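Local coordinates for neurotoxin (Clostridium botulinum, PDB 3N7L), which is the receptor-binding domain of a botulinum neurotoxin of mosaic serotype D/C, which probably attaches the toxin to gangliosides on nerve cells, at residues A[114-119]-A[147-152]; A[122-127]-A[165-170]; A[246-251]-A[276-281]; A[255-260]-A[268-273]. One frame throughout, in Å; residues are numbered along the deposited sequence.

Contact 1 (A[114-119]-A[147-152])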
loop_
_atom_site.group_PDB
_atom_site.type_symbol
_atom_site.label_atom_id
_atom_site.label_comp_id
_atom_site.label_asym_id
_atom_site.label_seq_id
_atom_site.Cartn_x
_atom_site.Cartn_y
_atom_site.Cartn_z
ATOM N N PHE A 114 -19.862 2.089 1.746
ATOM C CA PHE A 114 -20.531 2.889 0.735
ATOM C C PHE A 114 -22.017 2.766 1.023
ATOM O O PHE A 114 -22.553 1.658 1.123
ATOM C CB PHE A 114 -20.212 2.367 -0.673
ATOM C CG PHE A 114 -21.028 3.016 -1.757
ATOM C CD1 PHE A 114 -22.191 2.417 -2.226
ATOM C CD2 PHE A 114 -20.653 4.249 -2.283
ATOM C CE1 PHE A 114 -22.975 3.034 -3.203
ATOM C CE2 PHE A 114 -21.428 4.875 -3.263
ATOM C CZ PHE A 114 -22.591 4.264 -3.721
ATOM N N THR A 115 -22.672 3.912 1.153
ATOM C CA THR A 115 -24.091 3.953 1.471
ATOM C C THR A 115 -24.941 4.630 0.409
ATOM O O THR A 115 -24.601 5.698 -0.089
ATOM C CB THR A 115 -24.327 4.701 2.804
ATOM O OG1 THR A 115 -23.582 4.061 3.844
ATOM C CG2 THR A 115 -25.810 4.702 3.171
ATOM N N LEU A 116 -26.052 3.986 0.076
ATOM C CA LEU A 116 -27.018 4.510 -0.881
ATOM C C LEU A 116 -28.124 5.001 0.061
ATOM O O LEU A 116 -28.778 4.197 0.720
ATOM C CB LEU A 116 -27.521 3.368 -1.773
ATOM C CG LEU A 116 -27.444 3.484 -3.301
ATOM C CD1 LEU A 116 -26.206 4.261 -3.727
ATOM C CD2 LEU A 116 -27.449 2.076 -3.907
ATOM N N LYS A 117 -28.314 6.311 0.148
ATOM C CA LYS A 117 -29.317 6.855 1.060
ATOM C C LYS A 117 -30.564 7.386 0.355
ATOM O O LYS A 117 -30.533 8.453 -0.262
ATOM C CB LYS A 117 -28.688 7.972 1.895
ATOM C CG LYS A 117 -29.561 8.489 3.029
ATOM C CD LYS A 117 -28.926 9.712 3.663
ATOM C CE LYS A 117 -29.662 10.127 4.925
ATOM N NZ LYS A 117 -29.535 9.083 5.974
ATOM N N GLN A 118 -31.668 6.654 0.447
ATOM C CA GLN A 118 -32.884 7.132 -0.200
ATOM C C GLN A 118 -33.492 8.282 0.605
ATOM O O GLN A 118 -33.924 9.277 0.032
ATOM C CB GLN A 118 -33.893 5.997 -0.389
ATOM C CG GLN A 118 -34.478 5.436 0.867
ATOM C CD GLN A 118 -35.605 4.471 0.569
ATOM O OE1 GLN A 118 -36.572 4.819 -0.111
ATOM N NE2 GLN A 118 -35.486 3.247 1.078
ATOM N N ASN A 119 -33.527 8.148 1.929
ATOM C CA ASN A 119 -34.041 9.218 2.785
ATOM C C ASN A 119 -33.448 9.137 4.186
ATOM O O ASN A 119 -32.721 8.194 4.506
ATOM C CB ASN A 119 -35.581 9.216 2.850
ATOM C CG ASN A 119 -36.157 7.916 3.363
ATOM O OD1 ASN A 119 -35.757 7.409 4.412
ATOM N ND2 ASN A 119 -37.120 7.371 2.626
ATOM N N ILE A 147 -16.331 1.016 -6.740
ATOM C CA ILE A 147 -17.699 0.724 -6.341
ATOM C C ILE A 147 -18.555 0.735 -7.598
ATOM O O ILE A 147 -18.550 1.718 -8.331
ATOM C CB ILE A 147 -18.220 1.789 -5.348
ATOM C CG1 ILE A 147 -17.418 1.713 -4.046
ATOM C CG2 ILE A 147 -19.712 1.578 -5.072
ATOM C CD1 ILE A 147 -17.637 2.896 -3.115
ATOM N N THR A 148 -19.258 -0.360 -7.868
ATOM C CA THR A 148 -20.122 -0.407 -9.049
ATOM C C THR A 148 -21.573 -0.523 -8.587
ATOM O O THR A 148 -21.879 -1.256 -7.649
ATOM C CB THR A 148 -19.776 -1.592 -10.001
ATOM O OG1 THR A 148 -20.070 -2.839 -9.363
ATOM C CG2 THR A 148 -18.300 -1.555 -10.390
ATOM N N THR A 149 -22.463 0.216 -9.235
ATOM C CA THR A 149 -23.864 0.194 -8.850
ATOM C C THR A 149 -24.829 0.179 -10.023
ATOM O O THR A 149 -24.756 1.023 -10.915
ATOM C CB THR A 149 -24.226 1.420 -7.970
ATOM O OG1 THR A 149 -23.501 1.367 -6.734
ATOM C CG2 THR A 149 -25.723 1.444 -7.672
ATOM N N ASN A 150 -25.727 -0.797 -10.010
ATOM C CA ASN A 150 -26.768 -0.910 -11.022
ATOM C C ASN A 150 -28.042 -0.793 -10.192
ATOM O O ASN A 150 -28.375 -1.705 -9.439
ATOM C CB ASN A 150 -26.733 -2.275 -11.707
ATOM C CG ASN A 150 -27.805 -2.413 -12.778
ATOM O OD1 ASN A 150 -28.879 -1.820 -12.676
ATOM N ND2 ASN A 150 -27.523 -3.208 -13.802
ATOM N N MET A 151 -28.742 0.331 -10.318
ATOM C CA MET A 151 -29.958 0.557 -9.546
ATOM C C MET A 151 -31.043 -0.493 -9.772
ATOM O O MET A 151 -31.993 -0.586 -8.996
ATOM C CB MET A 151 -30.503 1.959 -9.820
ATOM C CG MET A 151 -29.590 3.085 -9.321
ATOM S SD MET A 151 -29.193 2.970 -7.541
ATOM C CE MET A 151 -30.703 3.604 -6.814
ATOM N N MET A 152 -30.909 -1.284 -10.829
ATOM C CA MET A 152 -31.875 -2.344 -11.088
ATOM C C MET A 152 -31.165 -3.696 -10.981
ATOM O O MET A 152 -31.700 -4.733 -11.375
ATOM C CB MET A 152 -32.525 -2.182 -12.468
ATOM C CG MET A 152 -31.831 -1.215 -13.410
ATOM S SD MET A 152 -32.306 0.513 -13.186
ATOM C CE MET A 152 -33.589 0.666 -14.417
#
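Two facing sheets of the lectin-like half of the receptor-binding domain meet here, strand 111-117 from one and strand 143-150 from the other. The segment axes of 114-117 and 147-150 pass 10.0 Å apart at a crossing angle of -27°, and no hydrogen bond links them, so side chains alone fill the gap. Phe114 and Ile147 carry most of it. With CG of Phe114 anti to the backbone N (chi1 171°), the ring lies flat beneath CG2 of Ile147, which sits over its centre 3.8 Å from the centroid and 7° off the normal, a CH-pi contact. The other branch of Ile147 reaches the near rim, its CD1 3.4 Å from CD2 of Phe114. Farther along, Thr149 turns OG1 toward the ring, 3.9 Å from CE1 of Phe114; this hydroxyl is buried and has no polar partner in the model. Its methyl meets Leu116 tip to tip, CG2 of Thr149 lying 4.2 Å from CD2 of Leu116. The same CD2 is 4.1 Å from SD of Met151, whose side chain bends at chi2 and chi3 and runs past Leu116 in the opposite direction. Met155 of strand 154-159 touches Phe114, Leu116 and Thr149. Uncoupled backbones at a small crossing angle, with mostly apolar side chains meeting in the gap, are typical of face-to-face packing in the beta-sandwich of the concanavalin-like jelly roll.

Contact 2 (A[122-127]-A[165-170])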
loop_
_atom_site.group_PDB
_atom_site.type_symbol
_atom_site.label_atom_id
_atom_site.label_comp_id
_atom_site.label_asym_id
_atom_site.label_seq_id
_atom_site.Cartn_x
_atom_site.Cartn_y
_atom_site.Cartn_z
ATOM N N SER A 122 -34.137 5.640 5.578
ATOM C CA SER A 122 -33.664 4.396 4.990
ATOM C C SER A 122 -32.465 4.509 4.064
ATOM O O SER A 122 -32.236 5.530 3.415
ATOM C CB SER A 122 -34.813 3.710 4.252
ATOM O OG SER A 122 -35.512 4.637 3.445
ATOM N N GLU A 123 -31.704 3.428 4.001
ATOM C CA GLU A 123 -30.518 3.387 3.176
ATOM C C GLU A 123 -30.081 1.946 2.997
ATOM O O GLU A 123 -30.618 1.034 3.627
ATOM C CB GLU A 123 -29.406 4.184 3.854
ATOM C CG GLU A 123 -29.010 3.622 5.207
ATOM C CD GLU A 123 -28.159 4.579 6.013
ATOM O OE1 GLU A 123 -27.588 4.149 7.037
ATOM O OE2 GLU A 123 -28.065 5.764 5.630
ATOM N N GLN A 124 -29.108 1.744 2.123
ATOM C CA GLN A 124 -28.583 0.414 1.881
ATOM C C GLN A 124 -27.086 0.601 1.722
ATOM O O GLN A 124 -26.636 1.529 1.057
ATOM C CB GLN A 124 -29.201 -0.186 0.618
ATOM C CG GLN A 124 -28.715 -1.593 0.293
ATOM C CD GLN A 124 -29.518 -2.241 -0.825
ATOM O OE1 GLN A 124 -29.955 -1.565 -1.759
ATOM N NE2 GLN A 124 -29.705 -3.556 -0.741
ATOM N N ASP A 125 -26.306 -0.268 2.344
ATOM C CA ASP A 125 -24.872 -0.113 2.249
ATOM C C ASP A 125 -24.133 -1.411 2.041
ATOM O O ASP A 125 -24.640 -2.492 2.316
ATOM C CB ASP A 125 -24.350 0.598 3.500
ATOM C CG ASP A 125 -24.689 -0.143 4.770
ATOM O OD1 ASP A 125 -24.948 0.523 5.797
ATOM O OD2 ASP A 125 -24.691 -1.393 4.748
ATOM N N ILE A 126 -22.918 -1.276 1.540
ATOM C CA ILE A 126 -22.053 -2.404 1.278
ATOM C C ILE A 126 -20.712 -1.997 1.895
ATOM O O ILE A 126 -20.443 -0.801 2.059
ATOM C CB ILE A 126 -21.951 -2.630 -0.246
ATOM C CG1 ILE A 126 -21.176 -3.910 -0.540
ATOM C CG2 ILE A 126 -21.308 -1.424 -0.913
ATOM C CD1 ILE A 126 -21.196 -4.291 -2.013
ATOM N N ASN A 127 -19.871 -2.960 2.254
ATOM C CA ASN A 127 -18.604 -2.582 2.866
ATOM C C ASN A 127 -17.434 -3.517 2.652
ATOM O O ASN A 127 -17.577 -4.647 2.192
ATOM C CB ASN A 127 -18.778 -2.397 4.380
ATOM C CG ASN A 127 -18.955 -3.719 5.114
ATOM O OD1 ASN A 127 -20.067 -4.095 5.483
ATOM N ND2 ASN A 127 -17.855 -4.432 5.320
ATOM N N ASP A 165 -17.531 -7.524 -1.792
ATOM C CA ASP A 165 -18.911 -7.737 -1.387
ATOM C C ASP A 165 -19.864 -7.364 -2.519
ATOM O O ASP A 165 -19.515 -6.593 -3.413
ATOM C CB ASP A 165 -19.196 -6.906 -0.128
ATOM C CG ASP A 165 -20.516 -7.267 0.541
ATOM O OD1 ASP A 165 -20.909 -8.454 0.512
ATOM O OD2 ASP A 165 -21.151 -6.358 1.118
ATOM N N THR A 166 -21.063 -7.923 -2.487
ATOM C CA THR A 166 -22.054 -7.639 -3.511
ATOM C C THR A 166 -23.443 -7.892 -2.958
ATOM O O THR A 166 -23.655 -8.865 -2.244
ATOM C CB THR A 166 -21.837 -8.528 -4.756
ATOM O OG1 THR A 166 -23.023 -8.523 -5.561
ATOM C CG2 THR A 166 -21.514 -9.952 -4.348
ATOM N N ILE A 167 -24.379 -7.002 -3.269
ATOM C CA ILE A 167 -25.752 -7.160 -2.816
ATOM C C ILE A 167 -26.731 -6.559 -3.816
ATOM O O ILE A 167 -26.427 -5.582 -4.503
ATOM C CB ILE A 167 -26.008 -6.495 -1.438
ATOM C CG1 ILE A 167 -26.018 -4.975 -1.576
ATOM C CG2 ILE A 167 -24.931 -6.916 -0.440
ATOM C CD1 ILE A 167 -26.397 -4.261 -0.293
ATOM N N LYS A 168 -27.909 -7.166 -3.880
ATOM C CA LYS A 168 -28.985 -6.732 -4.757
ATOM C C LYS A 168 -29.534 -5.401 -4.235
ATOM O O LYS A 168 -29.856 -5.269 -3.048
ATOM C CB LYS A 168 -30.079 -7.813 -4.764
ATOM C CG LYS A 168 -31.401 -7.438 -5.414
ATOM C CD LYS A 168 -31.312 -7.291 -6.927
ATOM C CE LYS A 168 -32.718 -7.116 -7.529
ATOM N NZ LYS A 168 -32.722 -6.904 -9.012
ATOM N N VAL A 169 -29.615 -4.405 -5.112
ATOM C CA VAL A 169 -30.133 -3.099 -4.724
ATOM C C VAL A 169 -31.631 -3.226 -4.453
ATOM O O VAL A 169 -32.371 -3.777 -5.270
ATOM C CB VAL A 169 -29.895 -2.051 -5.834
ATOM C CG1 VAL A 169 -30.518 -0.715 -5.445
ATOM C CG2 VAL A 169 -28.398 -1.876 -6.066
ATOM N N LYS A 170 -32.074 -2.732 -3.300
ATOM C CA LYS A 170 -33.487 -2.812 -2.946
ATOM C C LYS A 170 -34.247 -1.626 -3.535
ATOM O O LYS A 170 -33.651 -0.724 -4.126
ATOM C CB LYS A 170 -33.663 -2.846 -1.419
ATOM C CG LYS A 170 -33.322 -1.539 -0.709
ATOM C CD LYS A 170 -33.652 -1.606 0.789
ATOM C CE LYS A 170 -33.491 -0.239 1.460
ATOM N NZ LYS A 170 -33.857 -0.254 2.909
#
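The strand portions 122-127 and 165-168 run nearly antiparallel, at 160°, with axes 6.9 Å apart at closest, and no main-chain hydrogen bond joins them. Gln124 spans the gap. Its extended chain, CG anti to the backbone N, carries the amide to the turn beyond strand 162-168. There OE1 of Gln124 accepts from N of Lys170 (2.9 Å, 168° at the hydrogen), while NE2 of Gln124 donates to O of Lys168 at 2.9 Å, a more bent bond at 139°. Two backbone groups thus fix the rotation of the amide. These strands belong to different sheets of the lectin-like sandwich, and the glutamine ties them along one margin of it. CD1 of Ile167 packs 3.6 Å from CG of Gln124, and the aliphatic chain of Lys170 lies against the amide, CG 3.5 Å from OE1 of Gln124. At the other end a branch of Ile126 lies alongside the carboxylate of Asp165, CG1 of Ile126 being 3.0 Å from OD2 of Asp165, a close van der Waals approach and not a hydrogen bond.

Contact 3 (A[246-251]-A[276-281])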
loop_
_atom_site.group_PDB
_atom_site.type_symbol
_atom_site.label_atom_id
_atom_site.label_comp_id
_atom_site.label_asym_id
_atom_site.label_seq_id
_atom_site.Cartn_x
_atom_site.Cartn_y
_atom_site.Cartn_z
ATOM N N GLU A 246 16.241 5.266 4.962
ATOM C CA GLU A 246 16.128 4.224 5.973
ATOM C C GLU A 246 14.773 3.521 5.915
ATOM O O GLU A 246 13.730 4.168 5.806
ATOM C CB GLU A 246 16.342 4.821 7.366
ATOM C CG GLU A 246 17.787 5.146 7.688
ATOM C CD GLU A 246 17.974 5.621 9.122
ATOM O OE1 GLU A 246 19.102 5.522 9.637
ATOM O OE2 GLU A 246 16.998 6.100 9.733
ATOM N N TYR A 247 14.811 2.194 5.979
ATOM C CA TYR A 247 13.613 1.355 5.951
ATOM C C TYR A 247 13.800 0.198 6.906
ATOM O O TYR A 247 14.932 -0.215 7.189
ATOM C CB TYR A 247 13.395 0.724 4.567
ATOM C CG TYR A 247 12.941 1.652 3.471
ATOM C CD1 TYR A 247 11.612 2.067 3.384
ATOM C CD2 TYR A 247 13.842 2.105 2.505
ATOM C CE1 TYR A 247 11.192 2.917 2.358
ATOM C CE2 TYR A 247 13.436 2.956 1.476
ATOM C CZ TYR A 247 12.112 3.359 1.410
ATOM O OH TYR A 247 11.710 4.217 0.417
ATOM N N TYR A 248 12.685 -0.335 7.394
ATOM C CA TYR A 248 12.731 -1.512 8.239
ATOM C C TYR A 248 12.427 -2.626 7.244
ATOM O O TYR A 248 11.387 -2.610 6.576
ATOM C CB TYR A 248 11.664 -1.462 9.335
ATOM C CG TYR A 248 12.011 -0.504 10.453
ATOM C CD1 TYR A 248 11.412 0.750 10.537
ATOM C CD2 TYR A 248 12.965 -0.846 11.415
ATOM C CE1 TYR A 248 11.750 1.646 11.557
ATOM C CE2 TYR A 248 13.310 0.040 12.436
ATOM C CZ TYR A 248 12.697 1.282 12.502
ATOM O OH TYR A 248 13.016 2.146 13.518
ATOM N N MET A 249 13.354 -3.565 7.119
ATOM C CA MET A 249 13.182 -4.671 6.195
ATOM C C MET A 249 12.514 -5.811 6.938
ATOM O O MET A 249 13.003 -6.257 7.981
ATOM C CB MET A 249 14.536 -5.109 5.657
ATOM C CG MET A 249 14.440 -6.012 4.453
ATOM S SD MET A 249 16.070 -6.339 3.799
ATOM C CE MET A 249 16.332 -7.976 4.418
ATOM N N ILE A 250 11.404 -6.292 6.390
ATOM C CA ILE A 250 10.647 -7.353 7.038
ATOM C C ILE A 250 10.165 -8.399 6.045
ATOM O O ILE A 250 9.843 -8.074 4.901
ATOM C CB ILE A 250 9.402 -6.762 7.741
ATOM C CG1 ILE A 250 9.807 -5.533 8.568
ATOM C CG2 ILE A 250 8.741 -7.824 8.628
ATOM C CD1 ILE A 250 8.625 -4.795 9.181
ATOM N N ASN A 251 10.117 -9.649 6.492
ATOM C CA ASN A 251 9.646 -10.743 5.654
ATOM C C ASN A 251 8.146 -10.895 5.893
ATOM O O ASN A 251 7.682 -10.891 7.040
ATOM C CB ASN A 251 10.377 -12.042 6.003
ATOM C CG ASN A 251 10.054 -13.167 5.031
ATOM O OD1 ASN A 251 9.005 -13.801 5.123
ATOM N ND2 ASN A 251 10.957 -13.404 4.079
ATOM N N ASP A 276 3.642 0.026 16.190
ATOM C CA ASP A 276 4.579 0.539 15.183
ATOM C C ASP A 276 5.499 -0.561 14.662
ATOM O O ASP A 276 5.440 -1.699 15.119
ATOM C CB ASP A 276 5.470 1.629 15.785
ATOM C CG ASP A 276 4.803 2.978 15.819
ATOM O OD1 ASP A 276 5.395 3.912 16.398
ATOM O OD2 ASP A 276 3.694 3.111 15.258
ATOM N N PHE A 277 6.351 -0.209 13.704
ATOM C CA PHE A 277 7.327 -1.153 13.164
ATOM C C PHE A 277 8.718 -0.646 13.531
ATOM O O PHE A 277 9.731 -1.169 13.061
ATOM C CB PHE A 277 7.221 -1.263 11.641
ATOM C CG PHE A 277 6.050 -2.067 11.170
ATOM C CD1 PHE A 277 4.893 -1.441 10.719
ATOM C CD2 PHE A 277 6.092 -3.457 11.202
ATOM C CE1 PHE A 277 3.796 -2.186 10.308
ATOM C CE2 PHE A 277 4.999 -4.218 10.794
ATOM C CZ PHE A 277 3.847 -3.582 10.345
ATOM N N ASN A 278 8.757 0.361 14.396
ATOM C CA ASN A 278 10.017 0.971 14.791
ATOM C C ASN A 278 10.810 0.282 15.896
ATOM O O ASN A 278 10.836 0.723 17.045
ATOM C CB ASN A 278 9.769 2.440 15.129
ATOM C CG ASN A 278 9.264 3.226 13.921
ATOM O OD1 ASN A 278 8.270 2.850 13.297
ATOM N ND2 ASN A 278 9.951 4.315 13.583
ATOM N N GLU A 279 11.480 -0.799 15.517
ATOM C CA GLU A 279 12.304 -1.568 16.434
ATOM C C GLU A 279 13.403 -2.252 15.624
ATOM O O GLU A 279 13.186 -2.652 14.479
ATOM C CB GLU A 279 11.443 -2.600 17.172
ATOM C CG GLU A 279 12.214 -3.494 18.129
ATOM C CD GLU A 279 11.314 -4.148 19.173
ATOM O OE1 GLU A 279 10.113 -4.367 18.883
ATOM O OE2 GLU A 279 11.814 -4.450 20.283
ATOM N N GLY A 280 14.590 -2.359 16.207
ATOM C CA GLY A 280 15.689 -3.001 15.515
ATOM C C GLY A 280 16.464 -2.100 14.573
ATOM O O GLY A 280 16.269 -0.890 14.541
ATOM N N TYR A 281 17.340 -2.713 13.787
ATOM C CA TYR A 281 18.174 -1.991 12.842
ATOM C C TYR A 281 17.474 -1.688 11.528
ATOM O O TYR A 281 16.632 -2.459 11.062
ATOM C CB TYR A 281 19.455 -2.788 12.586
ATOM C CG TYR A 281 20.224 -3.032 13.859
ATOM C CD1 TYR A 281 20.650 -4.316 14.211
ATOM C CD2 TYR A 281 20.478 -1.985 14.747
ATOM C CE1 TYR A 281 21.303 -4.551 15.420
ATOM C CE2 TYR A 281 21.130 -2.208 15.957
ATOM C CZ TYR A 281 21.536 -3.490 16.288
ATOM O OH TYR A 281 22.162 -3.707 17.495
HETATM O O HOH W 1 14.589 1.065 15.385
HETATM O O HOH W 2 15.589 -3.660 8.774
#
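Tyr248 reaches from strand 246-251 across the loop 276-281, and its CB bond already points toward that loop. A chi1 of -75° sets CG anti to the carbonyl carbon, and there the ring slides under the peptide chain: CG is 3.5 Å from O of Phe277, an oxygen that stands 3.4 Å above the ring plane and over its centre. Along one side of the ring, CE1 of Tyr248 comes 3.7 Å from CA of Asn278; along the other, CE2 of Tyr248 lies 3.4 Å from O of Glu279, which approaches obliquely. O of Gly280 comes instead to the ring edge, near its plane. At the tip, OH of Tyr248 touches CA and CB of Asn278, the centre of an inverse gamma turn, and is 2.7 Å from water 1. That water also donates to O of Gly280 and so bridges the phenol to the loop backbone. A second bridge, water 2, accepts from N of Met249 and donates to O of Tyr281. Two residues along the strand, CD1 of Ile250 packs 3.5 Å from CD2 of Phe277, the two side chains crossing at about a right angle. No direct hydrogen bond joins the segments. A loop laid over one face and along the edge of a strand tyrosine, and tied by water-bridged main chain, here joins a connecting loop to a strand of the beta-trefoil.

Contact 4 (A[255-260]-A[268-273])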
loop_
_atom_site.group_PDB
_atom_site.type_symbol
_atom_site.label_atom_id
_atom_site.label_comp_id
_atom_site.label_asym_id
_atom_site.label_seq_id
_atom_site.Cartn_x
_atom_site.Cartn_y
_atom_site.Cartn_z
ATOM N N MET A 255 6.015 -10.850 10.183
ATOM C CA MET A 255 5.784 -9.430 10.436
ATOM C C MET A 255 6.059 -9.049 11.894
ATOM O O MET A 255 6.297 -7.879 12.199
ATOM C CB MET A 255 4.347 -9.048 10.058
ATOM C CG MET A 255 4.037 -9.139 8.563
ATOM S SD MET A 255 5.167 -8.184 7.512
ATOM C CE MET A 255 4.738 -6.497 7.956
ATOM N N ASN A 256 6.031 -10.030 12.793
ATOM C CA ASN A 256 6.293 -9.747 14.198
ATOM C C ASN A 256 7.757 -9.936 14.561
ATOM O O ASN A 256 8.091 -10.222 15.711
ATOM C CB ASN A 256 5.399 -10.612 15.099
ATOM C CG ASN A 256 4.016 -10.011 15.284
ATOM O OD1 ASN A 256 3.002 -10.723 15.323
ATOM N ND2 ASN A 256 3.967 -8.691 15.402
ATOM N N ARG A 257 8.629 -9.778 13.568
ATOM C CA ARG A 257 10.068 -9.899 13.778
ATOM C C ARG A 257 10.765 -8.639 13.289
ATOM O O ARG A 257 10.337 -8.020 12.321
ATOM C CB ARG A 257 10.628 -11.102 13.011
ATOM C CG ARG A 257 10.126 -12.439 13.509
ATOM C CD ARG A 257 10.916 -12.922 14.711
ATOM N NE ARG A 257 10.188 -13.984 15.389
ATOM C CZ ARG A 257 10.740 -14.961 16.099
ATOM N NH1 ARG A 257 12.065 -15.047 16.242
ATOM N NH2 ARG A 257 9.948 -15.858 16.675
ATOM N N TYR A 258 11.836 -8.255 13.973
ATOM C CA TYR A 258 12.611 -7.094 13.559
ATOM C C TYR A 258 14.045 -7.574 13.384
ATOM O O TYR A 258 14.405 -8.657 13.847
ATOM C CB TYR A 258 12.523 -5.964 14.603
ATOM C CG TYR A 258 13.173 -6.269 15.935
ATOM C CD1 TYR A 258 14.558 -6.157 16.106
ATOM C CD2 TYR A 258 12.400 -6.654 17.034
ATOM C CE1 TYR A 258 15.154 -6.410 17.340
ATOM C CE2 TYR A 258 12.983 -6.919 18.272
ATOM C CZ TYR A 258 14.356 -6.792 18.418
ATOM O OH TYR A 258 14.920 -7.039 19.643
ATOM N N MET A 259 14.858 -6.773 12.708
ATOM C CA MET A 259 16.246 -7.128 12.455
ATOM C C MET A 259 17.236 -6.775 13.554
ATOM O O MET A 259 17.269 -5.645 14.041
ATOM C CB MET A 259 16.719 -6.473 11.161
ATOM C CG MET A 259 16.742 -7.391 9.967
ATOM S SD MET A 259 17.301 -6.534 8.478
ATOM C CE MET A 259 18.800 -5.787 9.035
ATOM N N SER A 260 18.051 -7.755 13.927
ATOM C CA SER A 260 19.085 -7.557 14.923
ATOM C C SER A 260 20.366 -8.188 14.377
ATOM O O SER A 260 20.395 -8.679 13.244
ATOM C CB SER A 260 18.698 -8.211 16.246
ATOM O OG SER A 260 19.632 -7.858 17.255
ATOM N N PHE A 268 16.637 -12.451 13.418
ATOM C CA PHE A 268 15.351 -11.805 13.621
ATOM C C PHE A 268 14.804 -12.099 15.003
ATOM O O PHE A 268 14.763 -13.253 15.432
ATOM C CB PHE A 268 14.349 -12.261 12.562
ATOM C CG PHE A 268 14.689 -11.800 11.174
ATOM C CD1 PHE A 268 15.445 -12.599 10.323
ATOM C CD2 PHE A 268 14.242 -10.565 10.714
ATOM C CE1 PHE A 268 15.747 -12.176 9.027
ATOM C CE2 PHE A 268 14.537 -10.130 9.420
ATOM C CZ PHE A 268 15.291 -10.940 8.575
ATOM N N ASN A 269 14.400 -11.044 15.700
ATOM C CA ASN A 269 13.847 -11.174 17.041
ATOM C C ASN A 269 12.377 -10.765 17.059
ATOM O O ASN A 269 11.924 -10.007 16.195
ATOM C CB ASN A 269 14.632 -10.306 18.028
ATOM C CG ASN A 269 16.086 -10.734 18.151
ATOM O OD1 ASN A 269 16.431 -11.889 17.904
ATOM N ND2 ASN A 269 16.937 -9.805 18.554
ATOM N N THR A 270 11.638 -11.272 18.042
ATOM C CA THR A 270 10.221 -10.952 18.172
ATOM C C THR A 270 10.062 -9.499 18.629
ATOM O O THR A 270 10.653 -9.096 19.630
ATOM C CB THR A 270 9.544 -11.889 19.190
ATOM O OG1 THR A 270 9.697 -13.242 18.745
ATOM C CG2 THR A 270 8.053 -11.573 19.318
ATOM N N ARG A 271 9.276 -8.711 17.898
ATOM C CA ARG A 271 9.096 -7.315 18.281
ATOM C C ARG A 271 8.240 -7.197 19.545
ATOM O O ARG A 271 7.460 -8.097 19.874
ATOM C CB ARG A 271 8.507 -6.484 17.118
ATOM C CG ARG A 271 7.095 -6.814 16.701
ATOM C CD ARG A 271 6.630 -5.914 15.545
ATOM N NE ARG A 271 7.303 -6.215 14.282
ATOM C CZ ARG A 271 8.226 -5.448 13.702
ATOM N NH1 ARG A 271 8.610 -4.308 14.261
ATOM N NH2 ARG A 271 8.770 -5.826 12.552
ATOM N N LYS A 272 8.418 -6.090 20.258
ATOM C CA LYS A 272 7.716 -5.833 21.511
ATOM C C LYS A 272 6.198 -5.709 21.380
ATOM O O LYS A 272 5.456 -6.278 22.178
ATOM C CB LYS A 272 8.285 -4.572 22.165
ATOM C CG LYS A 272 7.776 -4.335 23.576
ATOM C CD LYS A 272 8.407 -3.098 24.199
ATOM C CE LYS A 272 7.920 -2.895 25.632
ATOM N NZ LYS A 272 6.440 -2.765 25.692
ATOM N N ASN A 273 5.740 -4.959 20.383
ATOM C CA ASN A 273 4.307 -4.790 20.157
ATOM C C ASN A 273 4.022 -4.324 18.732
ATOM O O ASN A 273 4.944 -4.095 17.949
ATOM C CB ASN A 273 3.710 -3.800 21.160
ATOM C CG ASN A 273 4.402 -2.460 21.133
ATOM O OD1 ASN A 273 5.012 -2.048 22.122
ATOM N ND2 ASN A 273 4.317 -1.769 19.997
#
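Tyr258 and Asn269 form the hydrogen-bonded antiparallel pair of a beta hairpin, and the packing is tight around them. N of Tyr258 donates to O of Asn269 at 2.8 Å, and N of Asn269 returns a bond to O of Tyr258 at 3.0 Å. CB of Asn269 lies over a face of the Tyr258 ring, 4.0 Å from its centroid, while CA of Arg271 meets the ring edge in its plane. Arg271 is buried: its chain, bent at chi3 (70°), curls back so that NE donates to O of Met255 at 2.8 Å, in the carbonyl plane and on a lone pair. A weak bond from NH2 of Arg271 reaches the same oxygen, and the backbone N of Arg271 donates to O of Asn256 at 2.9 Å. On the face bearing Met259 and Phe268, CG of Met259 packs 3.6 Å from CE2 of Phe268, the two side chains side by side and pointing the same way. The solvent-side rim of that same face is looser. There the exposed Thr270 sets OG1 over the centre of the Arg257 guanidinium, 3.2 Å above its plane, without a hydrogen bond, and NH1 of Arg257 makes only a weak bond of 3.3 Å to O of Phe268. The chemistry implies that the buried guanidinium of Arg271, gripping main-chain carbonyl oxygen, probably holds together the chain entering and leaving the hairpin, whereas Arg257 is held more lightly.

How the contacts relate
The four contacts form two pairs, one in each half of the domain. Contacts 1 and 2 lie 7 Å apart between centres in the lectin-like half; strands 111-117 and 122-129 are neighbours in one sheet, strands 143-150 and 162-168 belong to the other, and the segments alternate along the chain. Contacts 3 and 4, 8 Å apart between centres, follow in the trefoil half, contact 4 nested within the loop that contact 3 closes. There Glu279 OE1 meets Lys272 N at 2.8 Å, a probable hydrogen bond joining loop to hairpin. Between the pairs, centres are 40 to 44 Å and nearest atoms about 22 to 27 Å apart, consistent with sandwich and trefoil packing as separate units.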